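Long-range contact in restriction endonuclease PacI (Pseudomonas alcaligenes, PDB 3M7K), which cuts DNA at a rare eight-base-pair target site as an HNH restriction endonuclease with a beta-beta-alpha-metal active site: residues 4-17 and 21-33. Sequence-based numbering, arbitrary orientation.
Sequences CPRCQRNLAADEFY and SKMCKGCMTWQNL. With ZN (zinc ion), chain E; PT (platinum (II) ion), chain G; nucleotides of chain C.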
ATOM      1  N   CYS A   4     -10.231  30.422  12.946  1.00 57.58           N
ATOM      2  CA  CYS A   4     -10.695  29.725  11.730  1.00 56.55           C
ATOM      3  C   CYS A   4     -12.087  30.210  11.359  1.00 56.31           C
ATOM      4  O   CYS A   4     -12.998  30.146  12.188  1.00 56.48           O
ATOM      5  CB  CYS A   4     -10.712  28.198  11.910  1.00 56.18           C
ATOM      6  SG  CYS A   4     -11.452  27.260  10.505  1.00 53.91           S
ATOM      7  N   PRO A   5     -12.266  30.675  10.107  1.00 56.19           N
ATOM      8  CA  PRO A   5     -13.546  31.276   9.719  1.00 56.17           C
ATOM      9  C   PRO A   5     -14.680  30.251   9.634  1.00 56.21           C
ATOM     10  O   PRO A   5     -15.843  30.637   9.557  1.00 56.35           O
ATOM     11  CB  PRO A   5     -13.248  31.866   8.339  1.00 56.04           C
ATOM     12  CG  PRO A   5     -12.156  31.018   7.807  1.00 56.30           C
ATOM     13  CD  PRO A   5     -11.306  30.664   8.987  1.00 55.96           C
ATOM     14  N   ARG A   6     -14.343  28.964   9.666  1.00 55.81           N
ATOM     15  CA  ARG A   6     -15.343  27.905   9.559  1.00 55.90           C
ATOM     16  C   ARG A   6     -15.826  27.381  10.926  1.00 55.02           C
ATOM     17  O   ARG A   6     -17.039  27.350  11.172  1.00 55.36           O
ATOM     18  CB  ARG A   6     -14.845  26.769   8.659  1.00 56.24           C
ATOM     19  CG  ARG A   6     -15.769  25.562   8.610  1.00 59.65           C
ATOM     20  CD  ARG A   6     -16.879  25.728   7.600  1.00 64.03           C
ATOM     21  NE  ARG A   6     -16.648  24.894   6.422  1.00 68.23           N
ATOM     22  CZ  ARG A   6     -17.540  24.045   5.918  1.00 70.40           C
ATOM     23  NH1 ARG A   6     -18.740  23.929   6.476  1.00 71.22           N
ATOM     24  NH2 ARG A   6     -17.233  23.321   4.847  1.00 72.22           N
ATOM     25  N   CYS A   7     -14.895  26.982  11.802  1.00 53.60           N
ATOM     26  CA  CYS A   7     -15.256  26.525  13.151  1.00 52.30           C
ATOM     27  C   CYS A   7     -15.293  27.649  14.198  1.00 51.95           C
ATOM     28  O   CYS A   7     -15.861  27.461  15.268  1.00 51.58           O
ATOM     29  CB  CYS A   7     -14.320  25.406  13.639  1.00 51.91           C
ATOM     30  SG  CYS A   7     -12.587  25.887  13.768  1.00 51.46           S
ATOM     31  N   GLN A   8     -14.673  28.789  13.888  1.00 51.51           N
ATOM     32  CA  GLN A   8     -14.562  29.940  14.805  1.00 52.28           C
ATOM     33  C   GLN A   8     -13.549  29.749  15.938  1.00 51.83           C
ATOM     34  O   GLN A   8     -13.452  30.591  16.840  1.00 51.47           O
ATOM     35  CB  GLN A   8     -15.935  30.371  15.375  1.00 52.92           C
ATOM     36  CG  GLN A   8     -17.019  30.582  14.329  1.00 55.08           C
ATOM     37  CD  GLN A   8     -16.798  31.838  13.531  1.00 58.33           C
ATOM     38  OE1 GLN A   8     -17.289  32.907  13.893  1.00 60.53           O
ATOM     39  NE2 GLN A   8     -16.069  31.719  12.430  1.00 60.02           N
ATOM     40  N   ARG A   9     -12.785  28.658  15.894  1.00 51.34           N
ATOM     41  CA  ARG A   9     -11.811  28.400  16.947  1.00 51.35           C
ATOM     42  C   ARG A   9     -10.587  29.291  16.819  1.00 52.02           C
ATOM     43  O   ARG A   9     -10.172  29.633  15.707  1.00 52.31           O
ATOM     44  CB  ARG A   9     -11.384  26.933  16.975  1.00 50.86           C
ATOM     45  CG  ARG A   9     -12.469  25.971  17.420  1.00 49.67           C
ATOM     46  CD  ARG A   9     -11.968  24.544  17.405  1.00 46.83           C
ATOM     47  NE  ARG A   9     -11.420  24.169  16.092  1.00 45.98           N
ATOM     48  CZ  ARG A   9     -10.586  23.156  15.898  1.00 44.18           C
ATOM     49  NH1 ARG A   9     -10.195  22.416  16.927  1.00 43.25           N
ATOM     50  NH2 ARG A   9     -10.128  22.893  14.676  1.00 44.47           N
ATOM     51  N   ASN A  10     -10.049  29.696  17.972  1.00 52.38           N
ATOM     52  CA  ASN A  10      -8.766  30.369  18.022  0.50 52.73           C
ATOM     53  C   ASN A  10      -7.665  29.314  18.045  1.00 53.04           C
ATOM     54  O   ASN A  10      -7.649  28.449  18.931  1.00 53.51           O
ATOM     55  CB  ASN A  10      -8.723  31.304  19.230  0.50 52.62           C
ATOM     56  CG  ASN A  10      -9.800  32.367  19.161  0.50 52.13           C
ATOM     57  OD1 ASN A  10      -9.889  33.101  18.178  0.50 51.18           O
ATOM     58  ND2 ASN A  10     -10.638  32.439  20.191  0.50 51.72           N
ATOM     59  N   LEU A  11      -6.782  29.356  17.037  1.00 53.33           N
ATOM     60  CA  LEU A  11      -5.797  28.275  16.777  1.00 53.17           C
ATOM     61  C   LEU A  11      -4.417  28.742  16.333  1.00 53.57           C
ATOM     62  O   LEU A  11      -4.289  29.747  15.647  1.00 54.36           O
ATOM     63  CB  LEU A  11      -6.311  27.349  15.662  1.00 52.88           C
ATOM     64  CG  LEU A  11      -7.715  26.766  15.702  1.00 51.67           C
ATOM     65  CD1 LEU A  11      -8.065  26.237  14.337  1.00 51.98           C
ATOM     66  CD2 LEU A  11      -7.813  25.684  16.753  1.00 50.01           C
ATOM     67  N   ALA A  12      -3.391  27.962  16.668  1.00 53.51           N
ATOM     68  CA  ALA A  12      -2.020  28.222  16.203  1.00 52.88           C
ATOM     69  C   ALA A  12      -1.808  27.980  14.714  1.00 52.46           C
ATOM     70  O   ALA A  12      -2.574  27.251  14.071  1.00 52.55           O
ATOM     71  CB  ALA A  12      -1.041  27.407  16.985  1.00 52.81           C
ATOM     72  N   ALA A  13      -0.737  28.570  14.185  1.00 51.86           N
ATOM     73  CA  ALA A  13      -0.349  28.393  12.787  1.00 51.50           C
ATOM     74  C   ALA A  13      -0.287  26.927  12.346  1.00 50.77           C
ATOM     75  O   ALA A  13      -0.629  26.625  11.203  1.00 51.14           O
ATOM     76  CB  ALA A  13       0.979  29.066  12.519  1.00 52.09           C
ATOM     77  N   ASP A  14       0.142  26.026  13.238  1.00 50.02           N
ATOM     78  CA  ASP A  14       0.294  24.590  12.881  1.00 49.43           C
ATOM     79  C   ASP A  14      -1.051  23.849  12.705  1.00 49.20           C
ATOM     80  O   ASP A  14      -1.089  22.683  12.302  1.00 48.56           O
ATOM     81  CB  ASP A  14       1.249  23.850  13.840  1.00 49.25           C
ATOM     82  CG  ASP A  14       0.716  23.747  15.268  1.00 49.69           C
ATOM     83  OD1 ASP A  14      -0.204  24.496  15.635  1.00 50.85           O
ATOM     84  OD2 ASP A  14       1.227  22.909  16.044  1.00 49.29           O
ATOM     85  N   GLU A  15      -2.154  24.536  12.997  1.00 49.27           N
ATOM     86  CA  GLU A  15      -3.482  23.963  12.752  1.00 49.38           C
ATOM     87  C   GLU A  15      -4.023  24.405  11.375  1.00 49.38           C
ATOM     88  O   GLU A  15      -5.115  24.005  10.967  1.00 49.00           O
ATOM     89  CB  GLU A  15      -4.434  24.346  13.889  1.00 49.51           C
ATOM     90  CG  GLU A  15      -5.520  23.317  14.161  1.00 49.54           C
ATOM     91  CD  GLU A  15      -4.975  21.964  14.582  1.00 48.27           C
ATOM     92  OE1 GLU A  15      -5.620  20.949  14.266  1.00 47.71           O
ATOM     93  OE2 GLU A  15      -3.911  21.909  15.233  1.00 48.50           O
ATOM     94  N   PHE A  16      -3.231  25.205  10.656  1.00 49.09           N
ATOM     95  CA  PHE A  16      -3.577  25.647   9.305  1.00 49.72           C
ATOM     96  C   PHE A  16      -2.647  25.090   8.214  1.00 49.69           C
ATOM     97  O   PHE A  16      -1.531  24.659   8.504  1.00 49.75           O
ATOM     98  CB  PHE A  16      -3.595  27.192   9.262  1.00 49.87           C
ATOM     99  CG  PHE A  16      -4.685  27.806  10.112  1.00 50.95           C
ATOM    100  CD1 PHE A  16      -4.421  28.231  11.417  1.00 51.76           C
ATOM    101  CD2 PHE A  16      -5.980  27.930   9.618  1.00 50.76           C
ATOM    102  CE1 PHE A  16      -5.432  28.784  12.214  1.00 52.44           C
ATOM    103  CE2 PHE A  16      -6.998  28.477  10.403  1.00 52.12           C
ATOM    104  CZ  PHE A  16      -6.723  28.912  11.702  1.00 52.24           C
ATOM    105  N   TYR A  17      -3.105  25.119   6.963  1.00 50.28           N
ATOM    106  CA  TYR A  17      -2.304  24.662   5.815  1.00 51.09           C
ATOM    107  C   TYR A  17      -1.311  25.710   5.310  1.00 53.00           C
ATOM    108  O   TYR A  17      -1.515  26.893   5.511  1.00 52.97           O
ATOM    109  CB  TYR A  17      -3.220  24.281   4.662  1.00 50.25           C
ATOM    110  CG  TYR A  17      -4.064  23.054   4.920  1.00 47.97           C
ATOM    111  CD1 TYR A  17      -5.437  23.171   5.122  1.00 45.48           C
ATOM    112  CD2 TYR A  17      -3.492  21.771   4.940  1.00 45.01           C
ATOM    113  CE1 TYR A  17      -6.230  22.043   5.346  1.00 42.95           C
ATOM    114  CE2 TYR A  17      -4.280  20.632   5.169  1.00 42.28           C
ATOM    115  CZ  TYR A  17      -5.641  20.786   5.370  1.00 41.01           C
ATOM    116  OH  TYR A  17      -6.435  19.695   5.583  1.00 37.32           O
ATOM    117  N   SER A  21      -5.464  27.567   1.309  1.00 62.79           N
ATOM    118  CA  SER A  21      -6.682  27.201   2.059  1.00 62.07           C
ATOM    119  C   SER A  21      -6.908  28.113   3.273  1.00 61.60           C
ATOM    120  O   SER A  21      -5.955  28.473   3.983  1.00 61.55           O
ATOM    121  CB  SER A  21      -6.646  25.731   2.521  1.00 62.45           C
ATOM    122  OG  SER A  21      -6.980  24.830   1.471  1.00 62.46           O
ATOM    123  N   LYS A  22      -8.173  28.477   3.492  1.00 60.68           N
ATOM    124  CA  LYS A  22      -8.589  29.313   4.630  1.00 59.62           C
ATOM    125  C   LYS A  22      -9.149  28.483   5.799  1.00 58.10           C
ATOM    126  O   LYS A  22      -9.204  28.964   6.934  1.00 58.52           O
ATOM    127  CB  LYS A  22      -9.631  30.343   4.184  1.00 60.06           C
ATOM    128  CG  LYS A  22      -9.110  31.384   3.197  1.00 61.80           C
ATOM    129  CD  LYS A  22     -10.266  32.122   2.520  1.00 64.48           C
ATOM    130  CE  LYS A  22      -9.762  33.209   1.573  1.00 65.39           C
ATOM    131  NZ  LYS A  22     -10.883  33.965   0.939  1.00 66.46           N
ATOM    132  N   MET A  23      -9.578  27.251   5.505  1.00 55.91           N
ATOM    133  CA  MET A  23     -10.071  26.303   6.518  1.00 53.68           C
ATOM    134  C   MET A  23      -8.921  25.719   7.372  1.00 51.01           C
ATOM    135  O   MET A  23      -7.821  25.488   6.859  1.00 51.26           O
ATOM    136  CB  MET A  23     -10.926  25.172   5.862  1.00 54.47           C
ATOM    137  CG  MET A  23     -10.348  24.484   4.583  1.00 56.55           C
ATOM    138  SD  MET A  23     -11.374  23.146   3.800  1.00 55.60           S
ATOM    139  CE  MET A  23     -12.836  24.128   3.429  1.00 60.68           C
ATOM    140  N   CYS A  24      -9.160  25.504   8.667  1.00 47.00           N
ATOM    141  CA  CYS A  24      -8.183  24.805   9.493  1.00 44.00           C
ATOM    142  C   CYS A  24      -8.152  23.296   9.129  1.00 42.25           C
ATOM    143  O   CYS A  24      -9.044  22.793   8.421  1.00 40.94           O
ATOM    144  CB  CYS A  24      -8.465  25.008  10.979  1.00 43.60           C
ATOM    145  SG  CYS A  24      -9.820  24.027  11.660  1.00 42.94           S
ATOM    146  N   LYS A  25      -7.136  22.589   9.619  1.00 40.28           N
ATOM    147  CA  LYS A  25      -6.980  21.162   9.305  1.00 39.02           C
ATOM    148  C   LYS A  25      -8.191  20.358   9.816  1.00 38.32           C
ATOM    149  O   LYS A  25      -8.645  19.438   9.157  1.00 37.94           O
ATOM    150  CB  LYS A  25      -5.667  20.597   9.881  1.00 38.41           C
ATOM    151  CG  LYS A  25      -4.371  21.150   9.228  1.00 38.69           C
ATOM    152  CD  LYS A  25      -3.135  20.777  10.058  1.00 37.03           C
ATOM    153  CE  LYS A  25      -1.824  21.067   9.330  1.00 37.26           C
ATOM    154  NZ  LYS A  25      -0.657  20.653  10.175  1.00 37.58           N
ATOM    155  N   GLY A  26      -8.709  20.718  10.989  1.00 38.09           N
ATOM    156  CA  GLY A  26      -9.865  20.020  11.578  1.00 37.39           C
ATOM    157  C   GLY A  26     -11.111  20.145  10.724  1.00 38.17           C
ATOM    158  O   GLY A  26     -11.847  19.159  10.494  1.00 37.86           O
ATOM    159  N   CYS A  27     -11.348  21.356  10.233  1.00 38.25           N
ATOM    160  CA  CYS A  27     -12.511  21.616   9.389  1.00 39.33           C
ATOM    161  C   CYS A  27     -12.392  20.907   8.038  1.00 39.01           C
ATOM    162  O   CYS A  27     -13.361  20.317   7.555  1.00 39.37           O
ATOM    163  CB  CYS A  27     -12.720  23.121   9.189  1.00 39.57           C
ATOM    164  SG  CYS A  27     -13.453  24.007  10.615  1.00 41.95           S
ATOM    165  N   MET A  28     -11.216  20.978   7.429  1.00 39.09           N
ATOM    166  CA  MET A  28     -10.983  20.318   6.142  1.00 38.83           C
ATOM    167  C   MET A  28     -11.054  18.797   6.312  1.00 37.90           C
ATOM    168  O   MET A  28     -11.656  18.109   5.489  1.00 38.07           O
ATOM    169  CB  MET A  28      -9.653  20.781   5.531  1.00 40.12           C
ATOM    170  CG  MET A  28      -9.217  20.092   4.235  1.00 43.23           C
ATOM    171  SD  MET A  28      -9.872  20.803   2.707  1.00 51.34           S
ATOM    172  CE  MET A  28     -11.550  20.139   2.678  1.00 48.39           C
ATOM    173  N   THR A  29     -10.465  18.266   7.386  1.00 36.27           N
ATOM    174  CA  THR A  29     -10.531  16.823   7.609  1.00 35.64           C
ATOM    175  C   THR A  29     -11.977  16.371   7.883  1.00 35.73           C
ATOM    176  O   THR A  29     -12.406  15.349   7.362  1.00 34.83           O
ATOM    177  CB  THR A  29      -9.549  16.338   8.677  1.00 34.98           C
ATOM    178  OG1 THR A  29      -8.226  16.693   8.266  1.00 34.51           O
ATOM    179  CG2 THR A  29      -9.601  14.828   8.801  1.00 33.56           C
ATOM    180  N   TRP A  30     -12.733  17.151   8.651  1.00 36.66           N
ATOM    181  CA  TRP A  30     -14.149  16.833   8.866  1.00 37.56           C
ATOM    182  C   TRP A  30     -14.958  16.832   7.568  1.00 38.23           C
ATOM    183  O   TRP A  30     -15.775  15.922   7.348  1.00 38.83           O
ATOM    184  CB  TRP A  30     -14.805  17.772   9.891  1.00 38.27           C
ATOM    185  CG  TRP A  30     -16.318  17.623   9.938  1.00 38.79           C
ATOM    186  CD1 TRP A  30     -17.243  18.530   9.497  1.00 41.18           C
ATOM    187  CD2 TRP A  30     -17.060  16.494  10.419  1.00 39.62           C
ATOM    188  NE1 TRP A  30     -18.518  18.043   9.696  1.00 40.84           N
ATOM    189  CE2 TRP A  30     -18.435  16.799  10.260  1.00 40.76           C
ATOM    190  CE3 TRP A  30     -16.698  15.254  10.972  1.00 40.20           C
ATOM    191  CZ2 TRP A  30     -19.454  15.911  10.638  1.00 41.11           C
ATOM    192  CZ3 TRP A  30     -17.709  14.378  11.364  1.00 41.55           C
ATOM    193  CH2 TRP A  30     -19.071  14.714  11.200  1.00 42.09           C
ATOM    194  N   GLN A  31     -14.740  17.843   6.725  1.00 38.27           N
ATOM    195  CA  GLN A  31     -15.407  17.938   5.413  1.00 39.02           C
ATOM    196  C   GLN A  31     -15.101  16.692   4.571  1.00 38.42           C
ATOM    197  O   GLN A  31     -16.005  16.090   3.977  1.00 37.71           O
ATOM    198  CB  GLN A  31     -14.948  19.217   4.678  1.00 39.70           C
ATOM    199  CG  GLN A  31     -15.589  19.466   3.302  1.00 44.11           C
ATOM    200  CD  GLN A  31     -15.071  20.754   2.600  1.00 48.86           C
ATOM    201  OE1 GLN A  31     -14.903  20.784   1.376  1.00 50.93           O
ATOM    202  NE2 GLN A  31     -14.823  21.813   3.382  1.00 50.61           N
ATOM    203  N   ASN A  32     -13.828  16.285   4.563  1.00 37.69           N
ATOM    204  CA  ASN A  32     -13.411  15.121   3.800  1.00 37.63           C
ATOM    205  C   ASN A  32     -14.057  13.859   4.348  1.00 38.03           C
ATOM    206  O   ASN A  32     -14.525  13.025   3.583  1.00 37.70           O
ATOM    207  CB  ASN A  32     -11.881  14.979   3.816  1.00 36.76           C
ATOM    208  CG  ASN A  32     -11.191  15.956   2.859  1.00 36.94           C
ATOM    209  OD1 ASN A  32     -11.710  16.260   1.778  1.00 36.85           O
ATOM    210  ND2 ASN A  32     -10.019  16.442   3.249  1.00 34.24           N
ATOM    211  N   LEU A  33     -14.050  13.719   5.673  1.00 38.52           N
ATOM    212  CA  LEU A  33     -14.620  12.557   6.337  1.00 39.69           C
ATOM    213  C   LEU A  33     -16.089  12.406   5.939  1.00 40.71           C
ATOM    214  O   LEU A  33     -16.512  11.314   5.555  1.00 40.43           O
ATOM    215  CB  LEU A  33     -14.445  12.674   7.858  1.00 39.81           C
ATOM    216  CG  LEU A  33     -14.773  11.460   8.726  1.00 40.94           C
ATOM    217  CD1 LEU A  33     -14.017  11.535  10.041  1.00 41.62           C
ATOM    218  CD2 LEU A  33     -16.267  11.406   8.985  1.00 41.19           C
TER
HETATM  219 ZN    ZN E 144     -11.766  25.256  11.548  1.00 37.76          ZN
HETATM  220 PT    PT G 146     -10.018  22.868   2.339  0.50 62.61          PT
ATOM    221  P    DA C   3      -4.417  17.359   3.426  1.00 29.33           P
ATOM    222  OP1  DA C   3      -3.098  17.280   4.103  1.00 28.64           O
ATOM    223  OP2  DA C   3      -5.650  17.491   4.247  1.00 28.71           O
ATOM    224  O5'  DA C   3      -4.436  18.552   2.392  1.00 30.29           O
ATOM    225  C5'  DA C   3      -3.253  19.037   1.792  1.00 34.19           C
ATOM    226  C4'  DA C   3      -3.597  20.067   0.714  1.00 37.06           C
ATOM    227  O4'  DA C   3      -4.667  19.543  -0.112  1.00 36.98           O
ATOM    228  C3'  DA C   3      -4.131  21.417   1.187  1.00 39.96           C
ATOM    229  O3'  DA C   3      -3.873  22.391   0.183  1.00 44.99           O
ATOM    230  C2'  DA C   3      -5.636  21.179   1.284  1.00 39.05           C
ATOM    231  C1'  DA C   3      -5.857  20.302   0.050  1.00 37.62           C
ATOM    232  N9   DA C   3      -6.980  19.368   0.159  1.00 36.16           N
ATOM    233  C8   DA C   3      -7.447  18.739   1.279  1.00 35.54           C
ATOM    234  N7   DA C   3      -8.466  17.942   1.048  1.00 35.41           N
ATOM    235  C5   DA C   3      -8.685  18.071  -0.325  1.00 36.22           C
ATOM    236  C6   DA C   3      -9.615  17.488  -1.226  1.00 35.60           C
ATOM    237  N6   DA C   3     -10.569  16.627  -0.866  1.00 34.65           N
ATOM    238  N1   DA C   3      -9.526  17.820  -2.531  1.00 35.44           N
ATOM    239  C2   DA C   3      -8.585  18.685  -2.931  1.00 35.25           C
ATOM    240  N3   DA C   3      -7.659  19.289  -2.187  1.00 36.76           N
ATOM    241  C4   DA C   3      -7.768  18.938  -0.883  1.00 36.31           C
ATOM    242  P    DG C   4      -3.220  23.817   0.521  1.00 46.23           P
ATOM    243  OP1  DG C   4      -1.848  23.627   1.021  1.00 47.50           O
ATOM    244  OP2  DG C   4      -4.167  24.524   1.395  1.00 48.86           O
ATOM    245  O5'  DG C   4      -3.222  24.583  -0.881  1.00 49.67           O
ATOM    246  C5'  DG C   4      -3.054  23.842  -2.074  1.00 52.33           C
ATOM    247  C4'  DG C   4      -4.337  23.771  -2.883  1.00 54.98           C
ATOM    248  O4'  DG C   4      -5.430  23.223  -2.126  1.00 54.94           O
ATOM    249  C3'  DG C   4      -4.892  25.100  -3.372  1.00 56.77           C
ATOM    250  O3'  DG C   4      -4.449  25.278  -4.700  1.00 59.28           O
ATOM    251  C2'  DG C   4      -6.418  24.958  -3.273  1.00 56.41           C
ATOM    252  C1'  DG C   4      -6.549  23.485  -2.938  1.00 55.31           C
ATOM    253  N9   DG C   4      -7.720  23.016  -2.210  1.00 54.39           N
ATOM    254  C8   DG C   4      -7.988  23.101  -0.863  1.00 53.63           C
ATOM    255  N7   DG C   4      -9.120  22.545  -0.524  1.00 53.47           N
ATOM    256  C5   DG C   4      -9.622  22.061  -1.720  1.00 53.28           C
ATOM    257  C6   DG C   4     -10.811  21.362  -1.999  1.00 53.53           C
ATOM    258  O6   DG C   4     -11.679  21.004  -1.205  1.00 55.15           O
ATOM    259  N1   DG C   4     -10.941  21.048  -3.354  1.00 54.73           N
ATOM    260  C2   DG C   4     -10.021  21.372  -4.328  1.00 54.61           C
ATOM    261  N2   DG C   4     -10.297  20.991  -5.584  1.00 55.37           N
ATOM    262  N3   DG C   4      -8.900  22.031  -4.081  1.00 54.73           N
ATOM    263  C4   DG C   4      -8.772  22.339  -2.765  1.00 53.95           C
TER
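C4 and C7 meet C24 and C27 round one zinc ion, a Cys4 site built from two CxxC pairs. C4 SG, 2.3 Å from zinc, also accepts from C24 N (3.4 Å) and R6 N. R6 lays its CG on C27 SG, while its guanidinium forms a salt bridge with a DNA phosphate. C7 SG binds zinc and accepts a nearly straight bond from R9 NE (3.1 Å), in the guanidinium plane; R9 NH2 adds a weak bond to C24 SG, and L11 CD2 covers one face of that guanidinium. L11 CD1 and F16 CE2 pack on C24 CB. K25, extended beyond CG, carries its NZ 3.0 Å from D14 O and on to a salt bridge with E70, while K25 N gives a straight bond to E15 O (2.8 Å). The Y17 ring lies between K25 CG on one face and the sugar of DA3 of chain C on the other, with M28 CB at its edge; its OH donates to DA3 OP2 (2.7 Å). A leucine in place of Y17 would probably leave that phosphate oxygen without its hydroxyl donor and the DA3 sugar without a flat surface to rest on. C24 SG caps the helix through C27 N, and further along N32 pairs with the DA3 base. N-H donors round the thiolates probably temper their negative charge, and the zinc site, tying C24 and C27 to C4 and C7, probably holds the start of the helix that reaches the DNA.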